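Cytosol aminopeptidase (Staphylococcus aureus subsp. aureus, PDB 3KZW) probably removes amino acids from the N termini of peptides as a metal-dependent leucine aminopeptidase, here assembled from six chains. Local coordinates at residues S199-R204 with P500-P506; A366-L370 with V453-N457; L393-A397 with K461-A465; G402-A406 with D482-P486. All blocks are in the same frame, centred on the assembly; numbering follows the deposited sequence.

In the fold
Helix 188-208 supplies the first partner of interaction 1, which closes a loop of nearly 300 residues when the approach to the C-terminal helix 505-512 returns to it. The other three contacts all form within that span. Residues 366-370, 393-397 and 402-406 come in that order and are met, in the same order, by 453-457, 461-465 and 482-486, so interactions 2, 3 and 4 cross one another along the chain. Interactions 2 and 3, about 9 Å apart between centres, touch where Arg369 packs on Phe464 of helix 461-470 and Gly368 on Leu393. Interaction 3 touches interaction 4 through Thr394 and Asp482, and interaction 4 touches interaction 1 through Pro486 and Thr501.

Interaction 1. Residues S199-R204 with P500-P506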
loop_
_atom_site.group_PDB
_atom_site.type_symbol
_atom_site.label_atom_id
_atom_site.label_comp_id
_atom_site.label_asym_id
_atom_site.label_seq_id
_atom_site.Cartn_x
_atom_site.Cartn_y
_atom_site.Cartn_z
ATOM N N SER A 199 28.577 25.565 20.975
ATOM C CA SER A 199 27.886 26.045 19.780
ATOM C C SER A 199 27.060 24.932 19.143
ATOM O O SER A 199 25.963 25.180 18.637
ATOM C CB SER A 199 28.883 26.607 18.768
ATOM O OG SER A 199 29.588 27.704 19.314
ATOM N N ILE A 200 27.597 23.712 19.174
ATOM C CA ILE A 200 26.893 22.525 18.684
ATOM C C ILE A 200 25.671 22.242 19.556
ATOM O O ILE A 200 24.587 21.946 19.045
ATOM C CB ILE A 200 27.831 21.289 18.619
ATOM C CG1 ILE A 200 28.910 21.502 17.548
ATOM C CG2 ILE A 200 27.039 20.013 18.332
ATOM C CD1 ILE A 200 30.077 20.538 17.623
ATOM N N ASN A 201 25.851 22.362 20.869
ATOM C CA ASN A 201 24.770 22.156 21.830
ATOM C C ASN A 201 23.680 23.218 21.744
ATOM O O ASN A 201 22.516 22.937 22.027
ATOM C CB ASN A 201 25.325 22.062 23.254
ATOM C CG ASN A 201 26.120 20.786 23.492
ATOM O OD1 ASN A 201 26.170 19.898 22.639
ATOM N ND2 ASN A 201 26.740 20.688 24.661
ATOM N N LEU A 202 24.063 24.433 21.356
ATOM C CA LEU A 202 23.103 25.513 21.146
ATOM C C LEU A 202 22.176 25.168 19.985
ATOM O O LEU A 202 20.966 25.380 20.068
ATOM C CB LEU A 202 23.818 26.846 20.885
ATOM C CG LEU A 202 22.938 28.068 20.575
ATOM C CD1 LEU A 202 22.154 28.530 21.800
ATOM C CD2 LEU A 202 23.771 29.208 20.014
ATOM N N ALA A 203 22.761 24.638 18.911
ATOM C CA ALA A 203 22.011 24.181 17.745
ATOM C C ALA A 203 21.093 23.018 18.119
ATOM O O ALA A 203 19.931 22.972 17.700
ATOM C CB ALA A 203 22.962 23.782 16.631
ATOM N N ARG A 204 21.625 22.093 18.919
ATOM C CA ARG A 204 20.873 20.943 19.417
ATOM C C ARG A 204 19.662 21.358 20.243
ATOM O O ARG A 204 18.596 20.755 20.125
ATOM C CB ARG A 204 21.772 20.043 20.263
ATOM C CG ARG A 204 22.682 19.127 19.479
ATOM C CD ARG A 204 23.658 18.453 20.416
ATOM N NE ARG A 204 24.258 17.262 19.829
ATOM C CZ ARG A 204 25.214 16.540 20.402
ATOM N NH1 ARG A 204 25.701 16.882 21.586
ATOM N NH2 ARG A 204 25.692 15.473 19.782
ATOM N N PRO A 500 19.446 15.514 17.437
ATOM C CA PRO A 500 20.247 16.377 16.574
ATOM C C PRO A 500 21.741 16.198 16.822
ATOM O O PRO A 500 22.170 16.076 17.972
ATOM C CB PRO A 500 19.799 17.784 16.973
ATOM C CG PRO A 500 19.257 17.641 18.347
ATOM C CD PRO A 500 18.630 16.292 18.385
ATOM N N THR A 501 22.513 16.175 15.741
ATOM C CA THR A 501 23.947 15.918 15.809
ATOM C C THR A 501 24.771 17.198 15.734
ATOM O O THR A 501 25.931 17.214 16.149
ATOM C CB THR A 501 24.400 14.990 14.669
ATOM O OG1 THR A 501 24.005 15.555 13.416
ATOM C CG2 THR A 501 23.779 13.610 14.816
ATOM N N GLY A 502 24.169 18.263 15.207
ATOM C CA GLY A 502 24.882 19.509 14.932
ATOM C C GLY A 502 25.791 19.345 13.728
ATOM O O GLY A 502 26.832 19.996 13.626
ATOM N N PHE A 503 25.383 18.470 12.812
ATOM C CA PHE A 503 26.180 18.102 11.644
ATOM C C PHE A 503 26.574 19.307 10.796
ATOM O O PHE A 503 25.784 20.239 10.621
ATOM C CB PHE A 503 25.422 17.080 10.791
ATOM C CG PHE A 503 26.315 16.174 9.995
ATOM C CD1 PHE A 503 26.945 15.090 10.600
ATOM C CD2 PHE A 503 26.526 16.403 8.639
ATOM C CE1 PHE A 503 27.776 14.249 9.865
ATOM C CE2 PHE A 503 27.356 15.567 7.895
ATOM C CZ PHE A 503 27.980 14.487 8.508
ATOM N N MET A 504 27.805 19.268 10.283
ATOM C CA MET A 504 28.395 20.326 9.444
ATOM C C MET A 504 29.100 21.435 10.226
ATOM O O MET A 504 30.031 22.051 9.707
ATOM C CB MET A 504 27.383 20.931 8.453
ATOM C CG MET A 504 26.901 19.987 7.353
ATOM S SD MET A 504 28.207 19.165 6.424
ATOM C CE MET A 504 29.076 20.569 5.710
ATOM N N ILE A 505 28.656 21.694 11.456
ATOM C CA ILE A 505 29.259 22.741 12.294
ATOM C C ILE A 505 30.780 22.567 12.447
ATOM O O ILE A 505 31.518 23.523 12.209
ATOM C CB ILE A 505 28.554 22.894 13.675
ATOM C CG1 ILE A 505 27.079 23.269 13.483
ATOM C CG2 ILE A 505 29.266 23.942 14.539
ATOM C CD1 ILE A 505 26.239 23.182 14.745
ATOM N N PRO A 506 31.255 21.353 12.814
ATOM C CA PRO A 506 32.709 21.153 12.882
ATOM C C PRO A 506 33.426 21.427 11.555
ATOM O O PRO A 506 34.492 22.045 11.556
ATOM C CB PRO A 506 32.844 19.673 13.257
ATOM C CG PRO A 506 31.581 19.346 13.949
ATOM C CD PRO A 506 30.527 20.148 13.254
#
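The guanidinium of Arg204 meets Pro500 O at its NE edge, near but not in its plane: NE donates over 3.0 Å to Pro500 O with an N-H...O angle of 141°, and the oxygen sits 25° out of the guanidinium plane. Over one face lies Ile200 CG2, offset toward the rim. Thr501 O approaches obliquely. NH1 reaches back along the helix to Asn201 OD1 (3.2 Å) and also bonds Arg157 O, while NH2 bonds Asn495 O, so several acceptors fix the rotation of the group. A chain extended from CG to NE carries NE to Pro500 O; Arg204 CG itself lies 3.9 Å from Pro500 CG. Helix 188-208 thus receives the loop before the C-terminal helix: a type II beta turn from Gly502 to Ile505 leads into helix 505-512, with Met504 as its N-cap residue. At the helix start the contact is apolar. Ile200 and Ile505 slide past each other in opposite directions, with Ile200 CG1 3.9 Å from Ile505 CG2. Ile505 CD1 rests 3.8 Å from Ala203 CB. The side chains of Ile200 and Pro506 cross at about a right angle, CD1 of Ile200 lying 4.1 Å from Pro506 CG.

Interaction 2. Residues A366-L370 with V453-N457; sequences AEGRL and VNHTN
Asn454 is held against residues 366-370, which lead into helix 368-380, by Ala366, Arg369 and Leu370, part of the NTDAEGRL sequence that is the signature of the cytosol aminopeptidase family. Two hydrogen bonds make up the polar part. Asn454 ND2 donates a hydrogen bond to Ala366 O over 3.2 Å, reaching it from above the carbonyl plane at an N-H...O angle of 136°. The same amide is gripped also from the residues just upstream: ND2 bonds Asn363 O, the first signature residue, and OD1 accepts from Met362 N just before it, which together fix the flip of the amide. In the other direction Arg369 NH1 makes a weak bond to Asn454 O, 2.9 Å long but bent to 118°. The bend of the Arg369 chain at chi3 (78°) turns its guanidinium over Ala366, whose CB lies toward the rim of one face. Phe464 and Ala465 of helix 461-470 also pack on this arginine. Further packing comes from Leu370, which lies across one side of the Asn454 side chain: CD1 lies 3.9 Å from Asn454 ND2, and CD2 lies 3.9 Å from Asn454 CB.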
loop_
_atom_site.group_PDB
_atom_site.type_symbol
_atom_site.label_atom_id
_atom_site.label_comp_id
_atom_site.label_asym_id
_atom_site.label_seq_id
_atom_site.Cartn_x
_atom_site.Cartn_y
_atom_site.Cartn_z
ATOM N N ALA A 366 7.504 19.417 -0.745
ATOM C CA ALA A 366 8.751 19.985 -1.240
ATOM C C ALA A 366 8.817 21.468 -0.862
ATOM O O ALA A 366 9.040 22.335 -1.714
ATOM C CB ALA A 366 8.859 19.795 -2.744
ATOM N N GLU A 367 8.622 21.743 0.427
ATOM C CA GLU A 367 8.529 23.111 0.944
ATOM C C GLU A 367 9.902 23.745 1.190
ATOM O O GLU A 367 10.048 24.969 1.126
ATOM C CB GLU A 367 7.668 23.150 2.220
ATOM C CG GLU A 367 8.380 22.805 3.542
ATOM C CD GLU A 367 8.841 21.348 3.653
ATOM O OE1 GLU A 367 8.180 20.441 3.101
ATOM O OE2 GLU A 367 9.869 21.108 4.323
ATOM N N GLY A 368 10.898 22.904 1.459
ATOM C CA GLY A 368 12.235 23.364 1.815
ATOM C C GLY A 368 12.901 24.160 0.714
ATOM O O GLY A 368 13.420 25.249 0.957
ATOM N N ARG A 369 12.878 23.618 -0.499
ATOM C CA ARG A 369 13.477 24.278 -1.659
ATOM C C ARG A 369 12.817 25.624 -1.970
ATOM O O ARG A 369 13.451 26.518 -2.533
ATOM C CB ARG A 369 13.448 23.356 -2.886
ATOM C CG ARG A 369 12.054 22.974 -3.375
ATOM C CD ARG A 369 12.091 21.745 -4.265
ATOM N NE ARG A 369 12.232 20.510 -3.494
ATOM C CZ ARG A 369 12.220 19.286 -4.015
ATOM N NH1 ARG A 369 12.075 19.108 -5.322
ATOM N NH2 ARG A 369 12.355 18.231 -3.226
ATOM N N LEU A 370 11.547 25.763 -1.591
ATOM C CA LEU A 370 10.801 27.000 -1.807
ATOM C C LEU A 370 11.283 28.123 -0.893
ATOM O O LEU A 370 11.554 29.228 -1.363
ATOM C CB LEU A 370 9.296 26.774 -1.631
ATOM C CG LEU A 370 8.586 25.863 -2.640
ATOM C CD1 LEU A 370 7.188 25.527 -2.153
ATOM C CD2 LEU A 370 8.535 26.481 -4.036
ATOM N N VAL A 453 8.989 24.799 -11.779
ATOM C CA VAL A 453 8.184 23.818 -11.055
ATOM C C VAL A 453 9.017 23.272 -9.889
ATOM O O VAL A 453 10.242 23.147 -10.006
ATOM C CB VAL A 453 7.657 22.692 -12.000
ATOM C CG1 VAL A 453 8.785 21.767 -12.471
ATOM C CG2 VAL A 453 6.544 21.898 -11.336
ATOM N N ASN A 454 8.367 22.971 -8.766
ATOM C CA ASN A 454 9.094 22.590 -7.552
ATOM C C ASN A 454 9.259 21.082 -7.343
ATOM O O ASN A 454 9.872 20.650 -6.364
ATOM C CB ASN A 454 8.476 23.254 -6.306
ATOM C CG ASN A 454 7.304 22.470 -5.730
ATOM O OD1 ASN A 454 6.449 21.964 -6.461
ATOM N ND2 ASN A 454 7.256 22.377 -4.405
ATOM N N HIS A 455 8.722 20.284 -8.262
ATOM C CA HIS A 455 8.731 18.832 -8.098
ATOM C C HIS A 455 8.711 18.086 -9.427
ATOM O O HIS A 455 8.039 18.497 -10.374
ATOM C CB HIS A 455 7.542 18.396 -7.236
ATOM C CG HIS A 455 7.601 16.967 -6.787
ATOM N ND1 HIS A 455 6.722 16.007 -7.243
ATOM C CD2 HIS A 455 8.424 16.339 -5.912
ATOM C CE1 HIS A 455 7.004 14.848 -6.671
ATOM N NE2 HIS A 455 8.035 15.022 -5.862
ATOM N N THR A 456 9.460 16.987 -9.478
ATOM C CA THR A 456 9.446 16.077 -10.618
ATOM C C THR A 456 8.919 14.710 -10.186
ATOM O O THR A 456 9.165 14.263 -9.055
ATOM C CB THR A 456 10.856 15.923 -11.257
ATOM O OG1 THR A 456 10.790 15.021 -12.370
ATOM C CG2 THR A 456 11.888 15.403 -10.237
ATOM N N ASN A 457 8.193 14.049 -11.081
ATOM C CA ASN A 457 7.750 12.682 -10.824
ATOM C C ASN A 457 8.811 11.658 -11.217
ATOM O O ASN A 457 8.699 10.473 -10.883
ATOM C CB ASN A 457 6.422 12.402 -11.523
ATOM C CG ASN A 457 5.252 13.099 -10.844
ATOM O OD1 ASN A 457 5.019 12.926 -9.642
ATOM N ND2 ASN A 457 4.505 13.888 -11.615
#

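Interaction 3. Residues L393-A397 with K461-A465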
loop_
_atom_site.group_PDB
_atom_site.type_symbol
_atom_site.label_atom_id
_atom_site.label_comp_id
_atom_site.label_asym_id
_atom_site.label_seq_id
_atom_site.Cartn_x
_atom_site.Cartn_y
_atom_site.Cartn_z
ATOM N N LEU A 393 16.497 18.398 3.345
ATOM C CA LEU A 393 15.596 18.490 2.192
ATOM C C LEU A 393 14.924 17.188 1.777
ATOM O O LEU A 393 13.714 17.041 1.916
ATOM C CB LEU A 393 16.315 19.082 0.971
ATOM C CG LEU A 393 16.384 20.593 0.757
ATOM C CD1 LEU A 393 16.569 20.876 -0.726
ATOM C CD2 LEU A 393 15.149 21.315 1.280
ATOM N N THR A 394 15.718 16.253 1.264
ATOM C CA THR A 394 15.192 15.154 0.459
ATOM C C THR A 394 15.344 13.787 1.113
ATOM O O THR A 394 16.374 13.486 1.717
ATOM C CB THR A 394 15.882 15.112 -0.925
ATOM O OG1 THR A 394 16.190 16.442 -1.354
ATOM C CG2 THR A 394 14.977 14.482 -1.952
ATOM N N GLY A 395 14.313 12.959 0.977
ATOM C CA GLY A 395 14.403 11.553 1.341
ATOM C C GLY A 395 15.326 10.801 0.398
ATOM O O GLY A 395 16.005 9.859 0.807
ATOM N N ALA A 396 15.361 11.231 -0.864
ATOM C CA ALA A 396 16.190 10.596 -1.896
ATOM C C ALA A 396 17.689 10.666 -1.598
ATOM O O ALA A 396 18.438 9.769 -1.980
ATOM C CB ALA A 396 15.888 11.187 -3.267
ATOM N N ALA A 397 18.115 11.727 -0.916
ATOM C CA ALA A 397 19.509 11.866 -0.485
ATOM C C ALA A 397 19.882 10.787 0.531
ATOM O O ALA A 397 21.004 10.276 0.515
ATOM C CB ALA A 397 19.756 13.253 0.088
ATOM N N LYS A 461 15.619 12.862 -7.458
ATOM C CA LYS A 461 14.913 13.964 -6.800
ATOM C C LYS A 461 15.814 14.872 -5.965
ATOM O O LYS A 461 15.559 16.071 -5.862
ATOM C CB LYS A 461 13.766 13.432 -5.941
ATOM C CG LYS A 461 12.580 12.918 -6.731
ATOM C CD LYS A 461 11.468 12.446 -5.806
ATOM C CE LYS A 461 10.213 12.079 -6.579
ATOM N NZ LYS A 461 10.405 10.866 -7.421
ATOM N N ALA A 462 16.860 14.299 -5.370
ATOM C CA ALA A 462 17.830 15.079 -4.605
ATOM C C ALA A 462 18.599 16.033 -5.516
ATOM O O ALA A 462 18.896 17.165 -5.130
ATOM C CB ALA A 462 18.786 14.163 -3.851
ATOM N N LEU A 463 18.902 15.572 -6.728
ATOM C CA LEU A 463 19.606 16.388 -7.715
ATOM C C LEU A 463 18.705 17.517 -8.217
ATOM O O LEU A 463 19.161 18.646 -8.416
ATOM C CB LEU A 463 20.097 15.534 -8.894
ATOM C CG LEU A 463 20.712 14.144 -8.694
ATOM C CD1 LEU A 463 21.146 13.598 -10.037
ATOM C CD2 LEU A 463 21.884 14.147 -7.721
ATOM N N PHE A 464 17.425 17.200 -8.409
ATOM C CA PHE A 464 16.419 18.182 -8.807
ATOM C C PHE A 464 16.295 19.302 -7.773
ATOM O O PHE A 464 16.335 20.482 -8.123
ATOM C CB PHE A 464 15.059 17.504 -9.013
ATOM C CG PHE A 464 13.979 18.435 -9.496
ATOM C CD1 PHE A 464 13.267 19.223 -8.601
ATOM C CD2 PHE A 464 13.673 18.520 -10.848
ATOM C CE1 PHE A 464 12.275 20.086 -9.045
ATOM C CE2 PHE A 464 12.676 19.378 -11.299
ATOM C CZ PHE A 464 11.979 20.163 -10.396
ATOM N N ALA A 465 16.138 18.923 -6.504
ATOM C CA ALA A 465 16.028 19.883 -5.409
ATOM C C ALA A 465 17.229 20.831 -5.357
ATOM O O ALA A 465 17.068 22.040 -5.173
ATOM C CB ALA A 465 15.866 19.156 -4.090
#
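Ala462 CB forms the main bump, pressing against the first turn of helix 395-401 with Ala397 N 3.9 Å away and Ala397 CB 4.2 Å away. The small side chains let the backbones come close, Ala397 CA to Ala462 CA being 5.5 Å. In return Ala396 CB fits into the shallow hollow between Lys461 CB and the backbone N of Ala462, 4.1 Å from Lys461 CB. Thr394, just before the helix, fills the next hollow along: its methyl CG2 lies 3.9 Å from Ala462 N, and OG1 faces the groove between Ala462 CA and Ala465 CB, 3.9 Å from each. One helical turn on from Lys461, Ala465 CB in its turn projects between Thr394 OG1 and Leu393 CD1, which is 3.8 Å from it. The contact thus joins the loop after strand 386-391 and the first turn of helix 395-401 to helix 461-470, within the catalytic domain. Ala396 also packs on Val399 of the third subunit, which places the seam close to a subunit boundary. With CG2 lying anti to the backbone N, Thr394 gives its methyl to the helix, while its hydroxyl bonds Asp482 OD2. Lys461 sends its amine away to Gly458 O. The one hydroxyl and the one amine here are therefore satisfied elsewhere, and the two segments meet by van der Waals packing, mostly of methyl, methylene and backbone atoms, without a hydrogen bond between them.

Interaction 4. Residues G402-A406 with D482-P486; sequences GDDKA and DIAGP. With NA (sodium ion), chain S.
Asp403, two residues beyond helix 395-401, comes closest of its segment to Gly485, CA to CA 4.3 Å. The chain gets there through Gly402, which leaves the helix with positive phi (93°). A chi1 of -159° swings the Asp403 carboxylate out opposite the backbone N, toward the sodium ion held by Gly485 O at 2.8 Å and by Thr488. It makes an outer-shell link: a water 2.4 Å from the sodium ion donates to Asp403 OD2 over 3.0 Å, and the negative charge of the carboxylate probably favours the bound cation. Asp404 points away from 482-486, offering OD1 to Lys405 NZ in a 3.0 Å salt bridge, while its OD2 bonds Thr439 OG1 of the third subunit. Lys405 NZ also bonds Leu401 O and pairs with Glu440 of the third subunit, so this outer side of the loop forms part of the subunit interface. The Lys405 backbone meanwhile faces the ring of Pro486. Ala406 completes the apolar side, its CB lying 3.7 Å from Pro486 CG and 4.0 Å from Ile483 CG2, with Phe503 packed on both Ala406 and Pro486. At Ala406 the loop enters strand 406-411, which runs antiparallel to strand 478-482 and parallel to strand 431-433; the contact joins the turn after helix 395-401 to the bend leaving strand 478-482.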
loop_
_atom_site.group_PDB
_atom_site.type_symbol
_atom_site.label_atom_id
_atom_site.label_comp_id
_atom_site.label_asym_id
_atom_site.label_seq_id
_atom_site.Cartn_x
_atom_site.Cartn_y
_atom_site.Cartn_z
ATOM N N GLY A 402 22.791 6.868 2.350
ATOM C CA GLY A 402 22.558 6.312 3.680
ATOM C C GLY A 402 22.242 7.403 4.679
ATOM O O GLY A 402 22.351 8.589 4.370
ATOM N N ASP A 403 21.859 6.998 5.885
ATOM C CA ASP A 403 21.428 7.932 6.919
ATOM C C ASP A 403 22.569 8.709 7.581
ATOM O O ASP A 403 22.332 9.737 8.211
ATOM C CB ASP A 403 20.633 7.188 7.992
ATOM C CG ASP A 403 19.750 8.113 8.798
ATOM O OD1 ASP A 403 18.676 8.512 8.282
ATOM O OD2 ASP A 403 20.132 8.454 9.943
ATOM N N ASP A 404 23.799 8.224 7.440
ATOM C CA ASP A 404 24.933 8.779 8.184
ATOM C C ASP A 404 25.866 9.692 7.374
ATOM O O ASP A 404 26.880 10.162 7.892
ATOM C CB ASP A 404 25.730 7.650 8.850
ATOM C CG ASP A 404 26.177 6.575 7.865
ATOM O OD1 ASP A 404 25.769 6.607 6.684
ATOM O OD2 ASP A 404 26.945 5.682 8.286
ATOM N N LYS A 405 25.522 9.934 6.110
ATOM C CA LYS A 405 26.344 10.756 5.221
ATOM C C LYS A 405 25.542 11.925 4.660
ATOM O O LYS A 405 24.343 11.800 4.421
ATOM C CB LYS A 405 26.901 9.915 4.070
ATOM C CG LYS A 405 27.624 8.653 4.497
ATOM C CD LYS A 405 28.014 7.811 3.298
ATOM C CE LYS A 405 28.240 6.362 3.696
ATOM N NZ LYS A 405 26.984 5.683 4.121
ATOM N N ALA A 406 26.210 13.056 4.447
ATOM C CA ALA A 406 25.573 14.240 3.874
ATOM C C ALA A 406 25.829 14.345 2.373
ATOM O O ALA A 406 26.885 13.928 1.882
ATOM C CB ALA A 406 26.054 15.492 4.574
ATOM N N ASP A 482 22.592 18.882 1.603
ATOM C CA ASP A 482 21.409 18.121 1.998
ATOM C C ASP A 482 21.772 17.223 3.176
ATOM O O ASP A 482 22.421 16.188 3.009
ATOM C CB ASP A 482 20.865 17.299 0.825
ATOM C CG ASP A 482 19.397 16.909 1.001
ATOM O OD1 ASP A 482 18.891 16.877 2.149
ATOM O OD2 ASP A 482 18.737 16.628 -0.023
ATOM N N ILE A 483 21.355 17.643 4.367
ATOM C CA ILE A 483 21.689 16.944 5.605
ATOM C C ILE A 483 20.469 16.244 6.213
ATOM O O ILE A 483 20.367 16.098 7.430
ATOM C CB ILE A 483 22.360 17.893 6.643
ATOM C CG1 ILE A 483 21.464 19.100 6.958
ATOM C CG2 ILE A 483 23.725 18.345 6.142
ATOM C CD1 ILE A 483 21.826 19.834 8.240
ATOM N N ALA A 484 19.555 15.797 5.356
ATOM C CA ALA A 484 18.346 15.102 5.800
ATOM C C ALA A 484 18.666 13.877 6.655
ATOM O O ALA A 484 17.952 13.570 7.614
ATOM C CB ALA A 484 17.489 14.714 4.604
ATOM N N GLY A 485 19.748 13.189 6.305
ATOM C CA GLY A 485 20.176 11.997 7.019
ATOM C C GLY A 485 20.968 12.274 8.285
ATOM O O GLY A 485 20.497 11.969 9.383
ATOM N N PRO A 486 22.181 12.842 8.143
ATOM C CA PRO A 486 23.119 12.942 9.267
ATOM C C PRO A 486 22.818 14.034 10.299
ATOM O O PRO A 486 23.496 14.093 11.325
ATOM C CB PRO A 486 24.457 13.219 8.572
ATOM C CG PRO A 486 24.086 13.938 7.338
ATOM C CD PRO A 486 22.768 13.368 6.896
HETATM NA NA NA S . 18.046 11.017 10.256
HETATM O O HOH W 1 18.268 9.440 12.020
#